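Local coordinates for protein GDP-perosamine synthase (Caulobacter crescentus, PDB 3BN1) that catalyses the pyridoxal-phosphate-dependent transfer of an amino group from L-glutamate to GDP-4-keto-6-deoxy-D-mannose, making GDP-perosamine for the lipopolysaccharide O-antigen, at residues 49-53 with 172-176; 178-184 with 195-201; 263-267 with 289-293. All blocks are in the same frame, centred on the assembly; numbering follows the deposited sequence.

Contact 1 (49-53 with 172-176); sequences DYCGV and KSGSL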
loop_
_atom_site.group_PDB
_atom_site.type_symbol
_atom_site.label_atom_id
_atom_site.label_comp_id
_atom_site.label_asym_id
_atom_site.label_seq_id
_atom_site.Cartn_x
_atom_site.Cartn_y
_atom_site.Cartn_z
ATOM N N ASP A 49 -2.716 -12.583 -19.477
ATOM C CA ASP A 49 -2.591 -13.677 -20.438
ATOM C C ASP A 49 -2.276 -14.979 -19.700
ATOM O O ASP A 49 -2.815 -16.027 -20.014
ATOM C CB ASP A 49 -1.412 -13.452 -21.431
ATOM C CG ASP A 49 -1.530 -12.163 -22.227
ATOM O OD1 ASP A 49 -2.652 -11.625 -22.403
ATOM O OD2 ASP A 49 -0.465 -11.709 -22.704
ATOM N N TYR A 50 -1.391 -14.947 -18.721
ATOM C CA TYR A 50 -1.079 -16.197 -18.049
ATOM C C TYR A 50 -2.298 -16.768 -17.380
ATOM O O TYR A 50 -2.538 -17.971 -17.438
ATOM C CB TYR A 50 0.039 -15.974 -17.083
ATOM C CG TYR A 50 0.443 -17.232 -16.372
ATOM C CD1 TYR A 50 1.085 -18.264 -17.037
ATOM C CD2 TYR A 50 0.126 -17.407 -15.028
ATOM C CE1 TYR A 50 1.482 -19.428 -16.339
ATOM C CE2 TYR A 50 0.533 -18.539 -14.320
ATOM C CZ TYR A 50 1.192 -19.556 -14.994
ATOM O OH TYR A 50 1.547 -20.702 -14.307
ATOM N N CYS A 51 -3.111 -15.895 -16.814
ATOM C CA CYS A 51 -4.370 -16.329 -16.232
ATOM C C CYS A 51 -5.513 -16.532 -17.217
ATOM O O CYS A 51 -6.591 -17.019 -16.839
ATOM C CB CYS A 51 -4.857 -15.319 -15.187
ATOM S SG CYS A 51 -3.697 -15.395 -13.775
ATOM N N GLY A 52 -5.310 -16.100 -18.449
ATOM C CA GLY A 52 -6.349 -16.263 -19.452
ATOM C C GLY A 52 -7.528 -15.311 -19.233
ATOM O O GLY A 52 -8.661 -15.605 -19.612
ATOM N N VAL A 53 -7.276 -14.102 -18.757
ATOM C CA VAL A 53 -8.422 -13.207 -18.556
ATOM C C VAL A 53 -8.121 -11.921 -19.277
ATOM O O VAL A 53 -6.985 -11.714 -19.715
ATOM C CB VAL A 53 -8.605 -12.840 -17.064
ATOM C CG1 VAL A 53 -8.988 -14.017 -16.225
ATOM C CG2 VAL A 53 -7.363 -12.167 -16.532
ATOM N N LYS A 172 -7.265 -21.387 -15.299
ATOM C CA LYS A 172 -6.241 -20.988 -14.348
ATOM C C LYS A 172 -6.903 -20.317 -13.142
ATOM O O LYS A 172 -8.008 -19.774 -13.277
ATOM C CB LYS A 172 -5.370 -19.955 -15.054
ATOM C CG LYS A 172 -4.238 -20.636 -15.829
ATOM C CD LYS A 172 -2.944 -20.740 -15.040
ATOM C CE LYS A 172 -1.955 -21.562 -15.873
ATOM N NZ LYS A 172 -1.532 -20.757 -17.078
ATOM N N SER A 173 -6.253 -20.370 -11.972
ATOM C CA SER A 173 -6.734 -19.599 -10.798
ATOM C C SER A 173 -6.805 -18.146 -11.346
ATOM O O SER A 173 -6.030 -17.748 -12.226
ATOM C CB SER A 173 -5.656 -19.592 -9.689
ATOM O OG SER A 173 -4.395 -19.310 -10.299
ATOM N N GLY A 174 -7.755 -17.369 -10.850
ATOM C CA GLY A 174 -7.900 -15.997 -11.262
ATOM C C GLY A 174 -8.950 -15.784 -12.330
ATOM O O GLY A 174 -9.440 -14.655 -12.462
ATOM N N SER A 175 -9.331 -16.840 -13.049
ATOM C CA SER A 175 -10.314 -16.680 -14.146
ATOM C C SER A 175 -11.676 -17.185 -13.751
ATOM O O SER A 175 -12.578 -17.185 -14.616
ATOM C CB SER A 175 -9.920 -17.529 -15.394
ATOM O OG SER A 175 -9.737 -18.890 -15.040
ATOM N N LEU A 176 -11.768 -17.719 -12.519
ATOM C CA LEU A 176 -12.983 -18.405 -12.070
ATOM C C LEU A 176 -14.110 -17.576 -11.475
ATOM O O LEU A 176 -15.267 -17.853 -11.756
ATOM C CB LEU A 176 -12.645 -19.535 -11.074
ATOM C CG LEU A 176 -11.632 -20.517 -11.624
ATOM C CD1 LEU A 176 -10.698 -20.939 -10.524
ATOM C CD2 LEU A 176 -12.326 -21.721 -12.312
HETATM O O HOH W 1 -8.122 -19.628 -17.665
#

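Contact 2 (178-184 with 195-201); sequences DCATFSF and GGMITTN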
loop_
_atom_site.group_PDB
_atom_site.type_symbol
_atom_site.label_atom_id
_atom_site.label_comp_id
_atom_site.label_asym_id
_atom_site.label_seq_id
_atom_site.Cartn_x
_atom_site.Cartn_y
_atom_site.Cartn_z
ATOM N N ASP A 178 -15.865 -13.583 -10.217
ATOM C CA ASP A 178 -16.074 -12.306 -10.843
ATOM C C ASP A 178 -14.736 -11.598 -10.928
ATOM O O ASP A 178 -14.433 -10.858 -11.895
ATOM C CB ASP A 178 -17.116 -11.606 -9.996
ATOM C CG ASP A 178 -18.478 -12.305 -10.151
ATOM O OD1 ASP A 178 -19.124 -12.120 -11.228
ATOM O OD2 ASP A 178 -18.902 -13.040 -9.221
ATOM N N CYS A 179 -13.901 -11.836 -9.915
ATOM C CA CYS A 179 -12.555 -11.267 -9.969
ATOM C C CYS A 179 -11.752 -12.123 -9.018
ATOM O O CYS A 179 -12.263 -13.109 -8.454
ATOM C CB CYS A 179 -12.491 -9.790 -9.553
ATOM S SG CYS A 179 -13.220 -9.528 -7.894
ATOM N N ALA A 180 -10.463 -11.852 -8.918
ATOM C CA ALA A 180 -9.668 -12.693 -7.999
ATOM C C ALA A 180 -8.474 -11.847 -7.645
ATOM O O ALA A 180 -8.131 -10.918 -8.397
ATOM C CB ALA A 180 -9.142 -13.921 -8.729
ATOM N N THR A 181 -7.781 -12.248 -6.574
ATOM C CA THR A 181 -6.577 -11.522 -6.166
ATOM C C THR A 181 -5.409 -12.489 -5.916
ATOM O O THR A 181 -5.570 -13.704 -5.665
ATOM C CB THR A 181 -6.831 -10.652 -4.932
ATOM O OG1 THR A 181 -7.091 -11.547 -3.867
ATOM C CG2 THR A 181 -8.114 -9.826 -5.106
ATOM N N PHE A 182 -4.228 -11.907 -6.073
ATOM C CA PHE A 182 -2.985 -12.608 -5.867
ATOM C C PHE A 182 -2.029 -11.761 -5.059
ATOM O O PHE A 182 -2.100 -10.516 -5.045
ATOM C CB PHE A 182 -2.289 -12.893 -7.195
ATOM C CG PHE A 182 -3.069 -13.772 -8.107
ATOM C CD1 PHE A 182 -4.039 -13.223 -8.968
ATOM C CD2 PHE A 182 -2.821 -15.139 -8.126
ATOM C CE1 PHE A 182 -4.805 -14.059 -9.793
ATOM C CE2 PHE A 182 -3.444 -15.971 -9.045
ATOM C CZ PHE A 182 -4.479 -15.439 -9.867
ATOM N N SER A 183 -1.101 -12.472 -4.451
ATOM C CA SER A 183 -0.075 -11.856 -3.611
ATOM C C SER A 183 1.331 -12.187 -4.135
ATOM O O SER A 183 1.648 -13.346 -4.437
ATOM C CB SER A 183 -0.129 -12.451 -2.216
ATOM O OG SER A 183 0.989 -11.965 -1.473
ATOM N N PHE A 184 2.201 -11.185 -4.194
ATOM C CA PHE A 184 3.598 -11.413 -4.601
ATOM C C PHE A 184 4.433 -11.036 -3.400
ATOM O O PHE A 184 5.588 -10.644 -3.517
ATOM C CB PHE A 184 3.943 -10.564 -5.797
ATOM C CG PHE A 184 2.905 -10.657 -6.888
ATOM C CD1 PHE A 184 2.587 -11.899 -7.436
ATOM C CD2 PHE A 184 2.307 -9.508 -7.440
ATOM C CE1 PHE A 184 1.635 -12.006 -8.471
ATOM C CE2 PHE A 184 1.349 -9.597 -8.458
ATOM C CZ PHE A 184 1.020 -10.859 -8.997
ATOM N N GLY A 195 3.664 -6.985 -3.327
ATOM C CA GLY A 195 2.991 -6.689 -4.558
ATOM C C GLY A 195 1.733 -7.507 -4.591
ATOM O O GLY A 195 1.609 -8.442 -3.816
ATOM N N GLY A 196 0.792 -7.155 -5.461
ATOM C CA GLY A 196 -0.475 -7.892 -5.522
ATOM C C GLY A 196 -1.075 -7.690 -6.941
ATOM O O GLY A 196 -0.632 -6.858 -7.751
ATOM N N MET A 197 -2.123 -8.409 -7.255
ATOM C CA MET A 197 -2.732 -8.173 -8.535
ATOM C C MET A 197 -4.202 -8.574 -8.432
ATOM O O MET A 197 -4.566 -9.497 -7.687
ATOM C CB MET A 197 -2.038 -9.095 -9.546
ATOM C CG MET A 197 -2.605 -9.006 -10.992
ATOM S SD MET A 197 -1.695 -7.629 -11.805
ATOM C CE MET A 197 -0.049 -8.174 -12.034
ATOM N N ILE A 198 -5.049 -7.893 -9.199
ATOM C CA ILE A 198 -6.461 -8.323 -9.327
ATOM C C ILE A 198 -6.684 -8.757 -10.779
ATOM O O ILE A 198 -6.257 -8.038 -11.705
ATOM C CB ILE A 198 -7.500 -7.183 -9.052
ATOM C CG1 ILE A 198 -7.177 -6.496 -7.721
ATOM C CG2 ILE A 198 -8.973 -7.699 -9.131
ATOM C CD1 ILE A 198 -7.949 -5.213 -7.540
ATOM N N THR A 199 -7.420 -9.859 -10.978
ATOM C CA THR A 199 -7.754 -10.317 -12.315
ATOM C C THR A 199 -9.276 -10.349 -12.481
ATOM O O THR A 199 -10.019 -10.527 -11.517
ATOM C CB THR A 199 -7.146 -11.685 -12.654
ATOM O OG1 THR A 199 -7.581 -12.633 -11.692
ATOM C CG2 THR A 199 -5.624 -11.646 -12.692
ATOM N N THR A 200 -9.705 -9.985 -13.682
ATOM C CA THR A 200 -11.096 -9.947 -14.004
ATOM C C THR A 200 -11.377 -9.891 -15.485
ATOM O O THR A 200 -10.542 -9.484 -16.280
ATOM C CB THR A 200 -11.846 -8.803 -13.302
ATOM O OG1 THR A 200 -13.257 -9.029 -13.438
ATOM C CG2 THR A 200 -11.517 -7.415 -13.947
ATOM N N ASN A 201 -12.556 -10.370 -15.870
ATOM C CA ASN A 201 -12.904 -10.264 -17.280
ATOM C C ASN A 201 -13.834 -9.085 -17.531
ATOM O O ASN A 201 -13.893 -8.620 -18.645
ATOM C CB ASN A 201 -13.494 -11.564 -17.840
ATOM C CG ASN A 201 -12.401 -12.620 -18.146
ATOM O OD1 ASN A 201 -11.439 -12.352 -18.870
ATOM N ND2 ASN A 201 -12.525 -13.792 -17.538
HETATM O O HOH W 2 -14.670 -11.653 -14.562
#

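Contact 3 (263-267 with 289-293); sequences YEQKL and MYTVR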
loop_
_atom_site.group_PDB
_atom_site.type_symbol
_atom_site.label_atom_id
_atom_site.label_comp_id
_atom_site.label_asym_id
_atom_site.label_seq_id
_atom_site.Cartn_x
_atom_site.Cartn_y
_atom_site.Cartn_z
ATOM N N TYR A 263 8.998 -35.317 -1.604
ATOM C CA TYR A 263 8.152 -35.511 -0.420
ATOM C C TYR A 263 7.270 -36.739 -0.561
ATOM O O TYR A 263 7.181 -37.527 0.385
ATOM C CB TYR A 263 7.295 -34.266 -0.108
ATOM C CG TYR A 263 7.941 -33.169 0.744
ATOM C CD1 TYR A 263 8.509 -33.440 1.978
ATOM C CD2 TYR A 263 7.951 -31.862 0.318
ATOM C CE1 TYR A 263 9.104 -32.427 2.742
ATOM C CE2 TYR A 263 8.547 -30.832 1.054
ATOM C CZ TYR A 263 9.109 -31.094 2.278
ATOM O OH TYR A 263 9.659 -30.072 3.059
ATOM N N GLU A 264 6.658 -36.903 -1.729
ATOM C CA GLU A 264 5.694 -37.983 -1.990
ATOM C C GLU A 264 6.366 -39.327 -1.888
ATOM O O GLU A 264 5.803 -40.274 -1.370
ATOM C CB GLU A 264 4.997 -37.800 -3.346
ATOM C CG GLU A 264 3.765 -36.900 -3.243
ATOM C CD GLU A 264 2.744 -37.410 -2.222
ATOM O OE1 GLU A 264 2.403 -38.615 -2.314
ATOM O OE2 GLU A 264 2.295 -36.624 -1.336
ATOM N N GLN A 265 7.595 -39.346 -2.383
ATOM C CA GLN A 265 8.396 -40.545 -2.396
ATOM C C GLN A 265 8.985 -40.866 -1.020
ATOM O O GLN A 265 8.978 -41.999 -0.527
ATOM C CB GLN A 265 9.538 -40.386 -3.407
ATOM C CG GLN A 265 10.474 -41.619 -3.526
ATOM C CD GLN A 265 11.921 -41.284 -3.912
ATOM O OE1 GLN A 265 12.176 -40.412 -4.748
ATOM N NE2 GLN A 265 12.873 -41.992 -3.311
ATOM N N LYS A 266 9.504 -39.842 -0.372
ATOM C CA LYS A 266 10.184 -40.129 0.865
ATOM C C LYS A 266 9.363 -40.212 2.132
ATOM O O LYS A 266 9.832 -40.777 3.150
ATOM C CB LYS A 266 11.401 -39.196 0.962
ATOM C CG LYS A 266 12.139 -39.023 -0.350
ATOM C CD LYS A 266 13.070 -37.797 -0.379
ATOM C CE LYS A 266 13.813 -37.712 -1.714
ATOM N NZ LYS A 266 15.145 -38.285 -1.492
ATOM N N LEU A 267 8.147 -39.654 2.068
ATOM C CA LEU A 267 7.271 -39.550 3.229
ATOM C C LEU A 267 6.869 -40.872 3.793
ATOM O O LEU A 267 6.403 -40.945 4.917
ATOM C CB LEU A 267 6.031 -38.659 3.029
ATOM C CG LEU A 267 6.161 -37.156 3.363
ATOM C CD1 LEU A 267 4.809 -36.551 3.680
ATOM C CD2 LEU A 267 7.173 -36.789 4.454
ATOM N N MET A 289 2.890 -24.519 -0.379
ATOM C CA MET A 289 3.455 -25.173 0.784
ATOM C C MET A 289 2.936 -26.585 0.802
ATOM O O MET A 289 1.735 -26.783 0.522
ATOM C CB MET A 289 2.842 -24.510 2.008
ATOM C CG MET A 289 3.208 -23.042 2.035
ATOM S SD MET A 289 4.249 -22.663 3.387
ATOM C CE MET A 289 2.930 -21.850 4.313
ATOM N N TYR A 290 3.833 -27.514 1.148
ATOM C CA TYR A 290 3.524 -28.938 1.345
ATOM C C TYR A 290 3.031 -29.134 2.798
ATOM O O TYR A 290 3.795 -28.912 3.747
ATOM C CB TYR A 290 4.744 -29.796 0.994
ATOM C CG TYR A 290 4.448 -31.252 0.970
ATOM C CD1 TYR A 290 4.443 -32.009 2.185
ATOM C CD2 TYR A 290 4.166 -31.891 -0.246
ATOM C CE1 TYR A 290 4.192 -33.400 2.165
ATOM C CE2 TYR A 290 3.926 -33.288 -0.275
ATOM C CZ TYR A 290 3.907 -34.016 0.918
ATOM O OH TYR A 290 3.643 -35.372 0.809
ATOM N N THR A 291 1.719 -29.389 2.946
ATOM C CA THR A 291 1.054 -29.379 4.244
ATOM C C THR A 291 0.586 -30.758 4.718
ATOM O O THR A 291 -0.215 -31.398 4.055
ATOM C CB THR A 291 -0.137 -28.306 4.249
ATOM O OG1 THR A 291 0.333 -26.994 3.875
ATOM C CG2 THR A 291 -0.862 -28.175 5.611
ATOM N N VAL A 292 1.102 -31.231 5.857
ATOM C CA VAL A 292 0.650 -32.507 6.406
ATOM C C VAL A 292 -0.187 -32.206 7.654
ATOM O O VAL A 292 -0.144 -31.079 8.181
ATOM C CB VAL A 292 1.806 -33.425 6.924
ATOM C CG1 VAL A 292 2.708 -33.984 5.836
ATOM C CG2 VAL A 292 2.644 -32.787 8.006
ATOM N N ARG A 293 -0.914 -33.219 8.138
ATOM C CA ARG A 293 -1.646 -33.118 9.396
ATOM C C ARG A 293 -1.017 -34.256 10.168
ATOM O O ARG A 293 -0.805 -35.385 9.671
ATOM C CB ARG A 293 -3.181 -33.245 9.308
ATOM C CG ARG A 293 -3.739 -32.204 8.335
ATOM C CD ARG A 293 -5.251 -32.305 8.154
ATOM N NE ARG A 293 -5.910 -32.252 9.439
ATOM C CZ ARG A 293 -7.216 -32.420 9.668
ATOM N NH1 ARG A 293 -8.049 -32.621 8.662
ATOM N NH2 ARG A 293 -7.680 -32.398 10.921
#

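Contact 1 (49-53 with 172-176)
Cys51 and Lys172 bring the two backbones to within 5.4 Å, measured between their CA atoms. Segment 49-53 is the C-terminal end of helix 38-51. Gly52 ends the helix with positive phi, in a Schellman motif. Segment 172-176 answers with a type II beta turn from Lys172 to Ser175. Gly174 takes the positive-phi place in that turn. Cys51 SG lies against the turn, 3.7 Å from Ser173 O.

Lys172 makes the largest single share of the contact. Its side chain bends at chi2 (-94°) and again at chi4, which lets it run along the helix end and curl its tip over Tyr50. There NZ donates to Tyr50 O at 3.0 Å. The same ammonium group lies over one face of the Tyr50 ring, with NZ 3.6 Å from the ring centroid, a cation-pi contact. Lys172 CE adds a CH-pi contact over the ring. One residue thus offers both its carbonyl and its ring to a single lysine tip, which should help to hold the charge in place.

The turn is tied from within as well. Lys172 O accepts from Ser175 N and, at 2.6 Å, from Ser175 OG, which reaches it in the carbonyl plane on a lone pair. Water 1 bridges the segments: it donates to Cys51 O and Ser175 OG and accepts from Lys172 N. Beyond the helix end, Val53 CG1 packs on Ser175 CA at 3.6 Å.

The Glu158 carboxylate accepts from the backbone N of Gly174 and of Leu176. Tyr50 also packs on Val249 and Leu253 of helix 249-266, while Cys51 and Ser173 rest on Phe182 of strand 179-183.

Contact 2 (178-184 with 195-201)
Strands 179-183 and 196-200 run antiparallel, and Ala180-Thr199 and Phe182-Met197 are their hydrogen-bonded pairs. Each of these pairs closes two backbone bonds. Thr199 N to Ala180 O is 2.9 Å and fairly straight, with an N-H...O angle of 162°. Ala180 N to Thr199 O is more bent, with the same angle at 135°. Phe182 N donates to Met197 O at 2.9 Å and Met197 N to Phe182 O at 3.1 Å. One further bond extends the pairing past the strand: Phe184 N gives to Gly195 O at 2.8 Å.

At the other end, Asp178 O accepts twice. Thr200 OG1 donates to it at 2.7 Å, nearly along the C=O axis. Thr200 chi1 of -167° sets OG1 on the side of its own carbonyl carbon, within range of Asp178. Water 2 also donates to Asp178 O, and accepts from Asn201 N.

The two strands are neighbours in the mixed sheet of the large domain, the aspartate aminotransferase fold. Strand 155-159 lies next to 179-183, and strand 55-59 next to 196-200. Helix 62-72 covers the face with Cys179, Thr181 and Ile198. Ser183 is on this face too. Its OG binds a phosphate oxygen of the pyridoxal phosphate carried on Lys188, and is also hydrogen-bonded to Phe185 N.

Helix 38-51 packs on the other face, which carries Phe182, Met197 and Thr199. Here Thr199 OG1 bonds to Gly174 O and also lies in the plane of the Phe182 ring, 3.7 Å from its CE1. Phe184 CZ touches Met197 CB at 3.6 Å.

Contact 3 (263-267 with 289-293)
Tyr263 and Tyr290 stack where helix 249-266 packs against the four-stranded antiparallel sheet that includes strand 290-294. This helix-on-sheet layer lies in the smaller, C-terminal part of the aminotransferase fold. The rings form an offset stack, with centroids 4.4 Å apart and planes tilted by 20°. The two side chains run antiparallel past one another. As a result, Tyr263 CB also sits over the Tyr290 ring, 3.7 Å from its centroid, as a CH-pi contact.

Tyr290 holds its ring out from the strand, with CG trans to the backbone N (chi1 -171°). This carries the ring across to the helix and its hydroxyl past Tyr263. The Tyr263 hydroxyl goes the other way and binds Pro351 O.

Leu267, one turn on from Tyr263, reaches out from the helix to meet the incoming Tyr290. Its CD1 meets the ring at the edge, near the ring plane, and is 3.6 Å from Tyr290 CE1. The same methyl reaches Val292 CG1 at 4.0 Å. Ile365 of helix 358-371 backs Leu267, and Leu350 of strand 347-350 touches both tyrosines.

Glu264 is exposed, but its chain folds at chi2 and turns the carboxylate toward the Tyr290 hydroxyl. Tyr290 OH donates to Glu264 OE2 at 2.8 Å, approaching 45° off the plane of the carboxylate.

Contacts 1 and 2 are neighbours, with centres 9 Å apart, and they touch directly. Gly174 CA packs on Ala180 CB at 3.5 Å, and Val53 CA lies 3.2 Å from Asn201 OD1. The turn of 172-176 therefore rests on the sheet of contact 2. That sheet leads to the active site: the Ser183 side chain is about 6 Å from the bound 2-oxoglutarate. Contact 3 stands apart, its centre about 27 Å from that of contact 1 and about 28 Å from that of contact 2. Its Tyr290 side chain is still about 14 Å from the 2-oxoglutarate.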